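Local coordinates for inulin fructotransferase (Bacillus sp. snu-7, PDB 2INV), which probably cleaves inulin by intramolecular fructosyl transfer, releasing a cyclic di-fructose anhydride, on a trimeric right-handed parallel beta-helix scaffold, at residues L234-N248 with I257-R271. Sequence-based numbering, arbitrary orientation.
Sequences LLAENHEGLLVTGNN and IEFTGCNRCSVTSNR. With 2PO (phosphonate), chain H.
Ala236 and Val244 pair in parallel with Phe259 and Val267 where two successive coils of the right-handed beta-helix stack. Strand 235-237 runs beside 258-260, and strand 243-245 beside 266-268, their axes 4.7 and 4.8 Å apart; Thr260 N to Ala236 O (2.9 Å) is one of the backbone bonds joining them.

Inside the coil, small Ala236 lets the Phe259 ring pack against it. With CG beside its backbone N (chi1 -69°), Phe259 brings CD1 to 3.5 Å from Ala236 CB, while Leu242 CD2 approaches the ring obliquely and Val244 CG2 lies at its edge. At the turn between the strands, Cys262 SG accepts from His239 N at 3.5 Å.

Paired amides hold the next corner, where Asn247 and Asn270 lie side by side, their planes 11° apart; Asn247 also bonds back to Val220 and Asn223 of the preceding coil. Asn270 OD1 takes both Asn247 N (2.8 Å) and Asn247 ND2, and its ND2 reaches Val244 O from above the carbonyl plane. Replacing Asn270 by alanine is likely to leave Asn247 N without its acceptor and Val244 O without its second donor.

At the trimer interface Thr245 OG1 donates a hydrogen bond to phosphonate O2P, a ligand also bonded by Thr245 OG1 of both neighbouring subunits; at the turn, Glu240 OE1 forms a salt bridge with Arg264 NH1. Arg271 NH1 donates to an in-plane lone pair of Asn248 OD1 at 2.8 Å.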
loop_
_atom_site.group_PDB
_atom_site.type_symbol
_atom_site.label_atom_id
_atom_site.label_comp_id
_atom_site.label_asym_id
_atom_site.label_seq_id
_atom_site.Cartn_x
_atom_site.Cartn_y
_atom_site.Cartn_z
ATOM N N LEU A 234 3.971 -4.231 -16.649
ATOM C CA LEU A 234 4.891 -4.686 -15.612
ATOM C C LEU A 234 5.520 -5.971 -16.132
ATOM O O LEU A 234 4.822 -6.927 -16.480
ATOM C CB LEU A 234 4.170 -4.970 -14.299
ATOM C CG LEU A 234 5.068 -5.603 -13.227
ATOM C CD1 LEU A 234 6.207 -4.662 -12.860
ATOM C CD2 LEU A 234 4.232 -5.932 -12.005
ATOM N N LEU A 235 6.844 -5.975 -16.209
ATOM C CA LEU A 235 7.584 -7.125 -16.700
ATOM C C LEU A 235 8.601 -7.578 -15.661
ATOM O O LEU A 235 9.297 -6.753 -15.063
ATOM C CB LEU A 235 8.282 -6.742 -18.005
ATOM C CG LEU A 235 9.409 -7.621 -18.548
ATOM C CD1 LEU A 235 8.912 -9.025 -18.845
ATOM C CD2 LEU A 235 9.960 -6.971 -19.806
ATOM N N ALA A 236 8.681 -8.887 -15.438
ATOM C CA ALA A 236 9.620 -9.424 -14.463
ATOM C C ALA A 236 10.384 -10.617 -15.027
ATOM O O ALA A 236 9.785 -11.569 -15.526
ATOM C CB ALA A 236 8.881 -9.822 -13.210
ATOM N N GLU A 237 11.710 -10.570 -14.931
ATOM C CA GLU A 237 12.543 -11.643 -15.457
ATOM C C GLU A 237 13.309 -12.398 -14.385
ATOM O O GLU A 237 14.152 -11.835 -13.683
ATOM C CB GLU A 237 13.532 -11.096 -16.489
ATOM C CG GLU A 237 12.857 -10.385 -17.660
ATOM C CD GLU A 237 13.849 -9.955 -18.722
ATOM O OE1 GLU A 237 15.063 -9.887 -18.414
ATOM O OE2 GLU A 237 13.415 -9.645 -19.850
ATOM N N ASN A 238 13.007 -13.686 -14.271
ATOM C CA ASN A 238 13.670 -14.559 -13.310
ATOM C C ASN A 238 13.683 -13.942 -11.918
ATOM O O ASN A 238 14.727 -13.843 -11.272
ATOM C CB ASN A 238 15.092 -14.841 -13.793
ATOM C CG ASN A 238 15.130 -15.203 -15.266
ATOM O OD1 ASN A 238 14.468 -16.150 -15.703
ATOM N ND2 ASN A 238 15.898 -14.444 -16.044
ATOM N N HIS A 239 12.501 -13.516 -11.480
ATOM C CA HIS A 239 12.324 -12.922 -10.167
ATOM C C HIS A 239 11.819 -13.970 -9.213
ATOM O O HIS A 239 11.130 -14.914 -9.604
ATOM C CB HIS A 239 11.329 -11.763 -10.205
ATOM C CG HIS A 239 11.979 -10.420 -10.285
ATOM N ND1 HIS A 239 11.951 -9.514 -9.247
ATOM C CD2 HIS A 239 12.671 -9.822 -11.285
ATOM C CE1 HIS A 239 12.593 -8.415 -9.605
ATOM N NE2 HIS A 239 13.039 -8.577 -10.837
ATOM N N GLU A 240 12.163 -13.778 -7.953
ATOM C CA GLU A 240 11.780 -14.680 -6.898
ATOM C C GLU A 240 11.335 -13.780 -5.762
ATOM O O GLU A 240 11.996 -12.791 -5.462
ATOM C CB GLU A 240 12.996 -15.512 -6.505
ATOM C CG GLU A 240 12.922 -16.184 -5.148
ATOM C CD GLU A 240 12.501 -17.633 -5.230
ATOM O OE1 GLU A 240 12.650 -18.243 -6.312
ATOM O OE2 GLU A 240 12.046 -18.172 -4.198
ATOM N N GLY A 241 10.200 -14.104 -5.151
ATOM C CA GLY A 241 9.692 -13.294 -4.057
ATOM C C GLY A 241 9.062 -11.968 -4.461
ATOM O O GLY A 241 8.889 -11.081 -3.620
ATOM N N LEU A 242 8.701 -11.827 -5.734
ATOM C CA LEU A 242 8.076 -10.593 -6.197
ATOM C C LEU A 242 6.644 -10.494 -5.689
ATOM O O LEU A 242 5.873 -11.445 -5.796
ATOM C CB LEU A 242 8.079 -10.526 -7.726
ATOM C CG LEU A 242 7.500 -9.275 -8.406
ATOM C CD1 LEU A 242 8.221 -8.026 -7.917
ATOM C CD2 LEU A 242 7.632 -9.397 -9.917
ATOM N N LEU A 243 6.312 -9.342 -5.116
ATOM C CA LEU A 243 4.977 -9.089 -4.601
ATOM C C LEU A 243 4.418 -7.964 -5.452
ATOM O O LEU A 243 5.011 -6.888 -5.544
ATOM C CB LEU A 243 5.038 -8.624 -3.146
ATOM C CG LEU A 243 4.073 -9.232 -2.128
ATOM C CD1 LEU A 243 3.997 -8.304 -0.925
ATOM C CD2 LEU A 243 2.698 -9.417 -2.731
ATOM N N VAL A 244 3.288 -8.220 -6.090
ATOM C CA VAL A 244 2.658 -7.205 -6.909
ATOM C C VAL A 244 1.262 -7.134 -6.320
ATOM O O VAL A 244 0.488 -8.091 -6.384
ATOM C CB VAL A 244 2.683 -7.624 -8.381
ATOM C CG1 VAL A 244 2.040 -6.555 -9.243
ATOM C CG2 VAL A 244 4.131 -7.833 -8.812
ATOM N N THR A 245 0.956 -5.982 -5.735
ATOM C CA THR A 245 -0.302 -5.807 -5.037
ATOM C C THR A 245 -0.840 -4.372 -5.055
ATOM O O THR A 245 -0.077 -3.407 -5.091
ATOM C CB THR A 245 -0.094 -6.236 -3.578
ATOM O OG1 THR A 245 0.617 -5.193 -2.639
ATOM C CG2 THR A 245 0.441 -7.591 -3.335
ATOM N N GLY A 246 -2.164 -4.250 -5.007
ATOM C CA GLY A 246 -2.807 -2.947 -4.981
ATOM C C GLY A 246 -2.461 -1.995 -6.109
ATOM O O GLY A 246 -2.433 -0.783 -5.917
ATOM N N ASN A 247 -2.196 -2.532 -7.291
ATOM C CA ASN A 247 -1.879 -1.692 -8.435
ATOM C C ASN A 247 -3.115 -1.593 -9.308
ATOM O O ASN A 247 -3.915 -2.529 -9.375
ATOM C CB ASN A 247 -0.733 -2.297 -9.250
ATOM C CG ASN A 247 0.561 -2.356 -8.478
ATOM O OD1 ASN A 247 1.251 -1.345 -8.310
ATOM N ND2 ASN A 247 0.897 -3.545 -7.989
ATOM N N ASN A 248 -3.274 -0.457 -9.972
ATOM C CA ASN A 248 -4.406 -0.268 -10.864
ATOM C C ASN A 248 -3.807 -0.168 -12.254
ATOM O O ASN A 248 -3.398 0.905 -12.696
ATOM C CB ASN A 248 -5.163 1.009 -10.512
ATOM C CG ASN A 248 -6.526 1.073 -11.170
ATOM O OD1 ASN A 248 -6.648 0.878 -12.375
ATOM N ND2 ASN A 248 -7.561 1.340 -10.379
ATOM N N ILE A 257 0.681 -7.673 -16.924
ATOM C CA ILE A 257 1.617 -8.289 -16.003
ATOM C C ILE A 257 2.238 -9.450 -16.740
ATOM O O ILE A 257 1.548 -10.371 -17.179
ATOM C CB ILE A 257 0.937 -8.772 -14.720
ATOM C CG1 ILE A 257 0.463 -7.562 -13.916
ATOM C CG2 ILE A 257 1.916 -9.609 -13.895
ATOM C CD1 ILE A 257 -0.335 -7.909 -12.690
ATOM N N GLU A 258 3.555 -9.396 -16.872
ATOM C CA GLU A 258 4.256 -10.410 -17.626
ATOM C C GLU A 258 5.519 -10.897 -16.939
ATOM O O GLU A 258 6.510 -10.170 -16.825
ATOM C CB GLU A 258 4.582 -9.842 -19.006
ATOM C CG GLU A 258 5.003 -10.851 -20.022
ATOM C CD GLU A 258 5.302 -10.188 -21.343
ATOM O OE1 GLU A 258 4.477 -9.347 -21.774
ATOM O OE2 GLU A 258 6.348 -10.499 -21.963
ATOM N N PHE A 259 5.470 -12.148 -16.497
ATOM C CA PHE A 259 6.588 -12.788 -15.818
ATOM C C PHE A 259 7.238 -13.820 -16.731
ATOM O O PHE A 259 6.540 -14.613 -17.350
ATOM C CB PHE A 259 6.108 -13.586 -14.598
ATOM C CG PHE A 259 5.594 -12.765 -13.450
ATOM C CD1 PHE A 259 5.721 -11.383 -13.427
ATOM C CD2 PHE A 259 5.021 -13.406 -12.345
ATOM C CE1 PHE A 259 5.288 -10.649 -12.313
ATOM C CE2 PHE A 259 4.594 -12.686 -11.246
ATOM C CZ PHE A 259 4.728 -11.305 -11.228
ATOM N N THR A 260 8.556 -13.809 -16.856
ATOM C CA THR A 260 9.170 -14.881 -17.609
ATOM C C THR A 260 10.112 -15.579 -16.652
ATOM O O THR A 260 11.039 -14.978 -16.112
ATOM C CB THR A 260 9.931 -14.451 -18.895
ATOM O OG1 THR A 260 10.674 -15.581 -19.385
ATOM C CG2 THR A 260 10.869 -13.300 -18.630
ATOM N N GLY A 261 9.824 -16.854 -16.419
ATOM C CA GLY A 261 10.639 -17.664 -15.538
ATOM C C GLY A 261 10.755 -17.174 -14.105
ATOM O O GLY A 261 11.806 -17.341 -13.490
ATOM N N CYS A 262 9.715 -16.545 -13.568
ATOM C CA CYS A 262 9.784 -16.090 -12.187
ATOM C C CYS A 262 9.231 -17.227 -11.338
ATOM O O CYS A 262 8.383 -17.994 -11.802
ATOM C CB CYS A 262 8.951 -14.821 -11.991
ATOM S SG CYS A 262 9.393 -13.475 -13.106
ATOM N N ASN A 263 9.706 -17.347 -10.103
ATOM C CA ASN A 263 9.225 -18.417 -9.236
ATOM C C ASN A 263 8.799 -17.872 -7.882
ATOM O O ASN A 263 9.380 -16.920 -7.370
ATOM C CB ASN A 263 10.314 -19.474 -9.028
ATOM C CG ASN A 263 10.771 -20.103 -10.324
ATOM O OD1 ASN A 263 9.959 -20.560 -11.132
ATOM N ND2 ASN A 263 12.080 -20.130 -10.534
ATOM N N ARG A 264 7.780 -18.495 -7.304
ATOM C CA ARG A 264 7.269 -18.099 -6.001
ATOM C C ARG A 264 6.950 -16.616 -5.859
ATOM O O ARG A 264 7.274 -16.006 -4.837
ATOM C CB ARG A 264 8.264 -18.470 -4.905
ATOM C CG ARG A 264 8.555 -19.935 -4.790
ATOM C CD ARG A 264 10.006 -20.202 -5.115
ATOM N NE ARG A 264 10.167 -21.567 -5.596
ATOM C CZ ARG A 264 11.196 -22.002 -6.310
ATOM N NH1 ARG A 264 12.174 -21.179 -6.633
ATOM N NH2 ARG A 264 11.226 -23.259 -6.724
ATOM N N CYS A 265 6.327 -16.025 -6.869
ATOM C CA CYS A 265 5.979 -14.613 -6.773
ATOM C C CYS A 265 4.496 -14.539 -6.471
ATOM O O CYS A 265 3.814 -15.577 -6.469
ATOM C CB CYS A 265 6.292 -13.880 -8.081
ATOM S SG CYS A 265 8.042 -13.893 -8.527
ATOM N N SER A 266 3.990 -13.334 -6.220
ATOM C CA SER A 266 2.575 -13.196 -5.912
ATOM C C SER A 266 1.950 -11.957 -6.528
ATOM O O SER A 266 2.467 -10.843 -6.379
ATOM C CB SER A 266 2.369 -13.173 -4.393
ATOM O OG SER A 266 1.020 -12.905 -4.070
ATOM N N VAL A 267 0.832 -12.164 -7.219
ATOM C CA VAL A 267 0.105 -11.072 -7.845
ATOM C C VAL A 267 -1.292 -11.117 -7.236
ATOM O O VAL A 267 -2.151 -11.901 -7.655
ATOM C CB VAL A 267 0.059 -11.259 -9.368
ATOM C CG1 VAL A 267 -0.751 -10.155 -10.016
ATOM C CG2 VAL A 267 1.482 -11.252 -9.919
ATOM N N THR A 268 -1.501 -10.254 -6.245
ATOM C CA THR A 268 -2.744 -10.210 -5.495
ATOM C C THR A 268 -3.322 -8.817 -5.254
ATOM O O THR A 268 -2.585 -7.837 -5.141
ATOM C CB THR A 268 -2.513 -10.843 -4.115
ATOM O OG1 THR A 268 -1.822 -12.089 -4.269
ATOM C CG2 THR A 268 -3.833 -11.050 -3.396
ATOM N N SER A 269 -4.648 -8.748 -5.159
ATOM C CA SER A 269 -5.339 -7.493 -4.871
ATOM C C SER A 269 -5.033 -6.387 -5.879
ATOM O O SER A 269 -4.688 -5.270 -5.500
ATOM C CB SER A 269 -4.954 -7.018 -3.467
ATOM O OG SER A 269 -5.217 -8.024 -2.509
ATOM N N ASN A 270 -5.166 -6.695 -7.163
ATOM C CA ASN A 270 -4.904 -5.721 -8.211
ATOM C C ASN A 270 -6.110 -5.528 -9.111
ATOM O O ASN A 270 -7.002 -6.372 -9.170
ATOM C CB ASN A 270 -3.715 -6.160 -9.077
ATOM C CG ASN A 270 -2.418 -6.223 -8.301
ATOM O OD1 ASN A 270 -1.823 -5.196 -7.966
ATOM N ND2 ASN A 270 -1.971 -7.437 -8.009
ATOM N N ARG A 271 -6.111 -4.405 -9.819
ATOM C CA ARG A 271 -7.165 -4.072 -10.765
ATOM C C ARG A 271 -6.538 -4.099 -12.143
ATOM O O ARG A 271 -5.658 -3.297 -12.437
ATOM C CB ARG A 271 -7.735 -2.681 -10.467
ATOM C CG ARG A 271 -8.926 -2.281 -11.367
ATOM C CD ARG A 271 -8.483 -1.674 -12.691
ATOM N NE ARG A 271 -9.619 -1.384 -13.565
ATOM C CZ ARG A 271 -9.780 -0.240 -14.227
ATOM N NH1 ARG A 271 -8.881 0.732 -14.115
ATOM N NH2 ARG A 271 -10.842 -0.064 -15.007
HETATM P P 2PO H . -2.151 -3.556 -0.359
HETATM O O1P 2PO H . -1.489 -3.683 1.067
HETATM O O2P 2PO H . -0.970 -3.462 -1.416
HETATM O O3P 2PO H . -3.230 -2.536 -0.506
HETATM O O HOH W 1 13.143 -15.830 -18.099
HETATM O O HOH W 2 13.898 -18.186 -8.806
#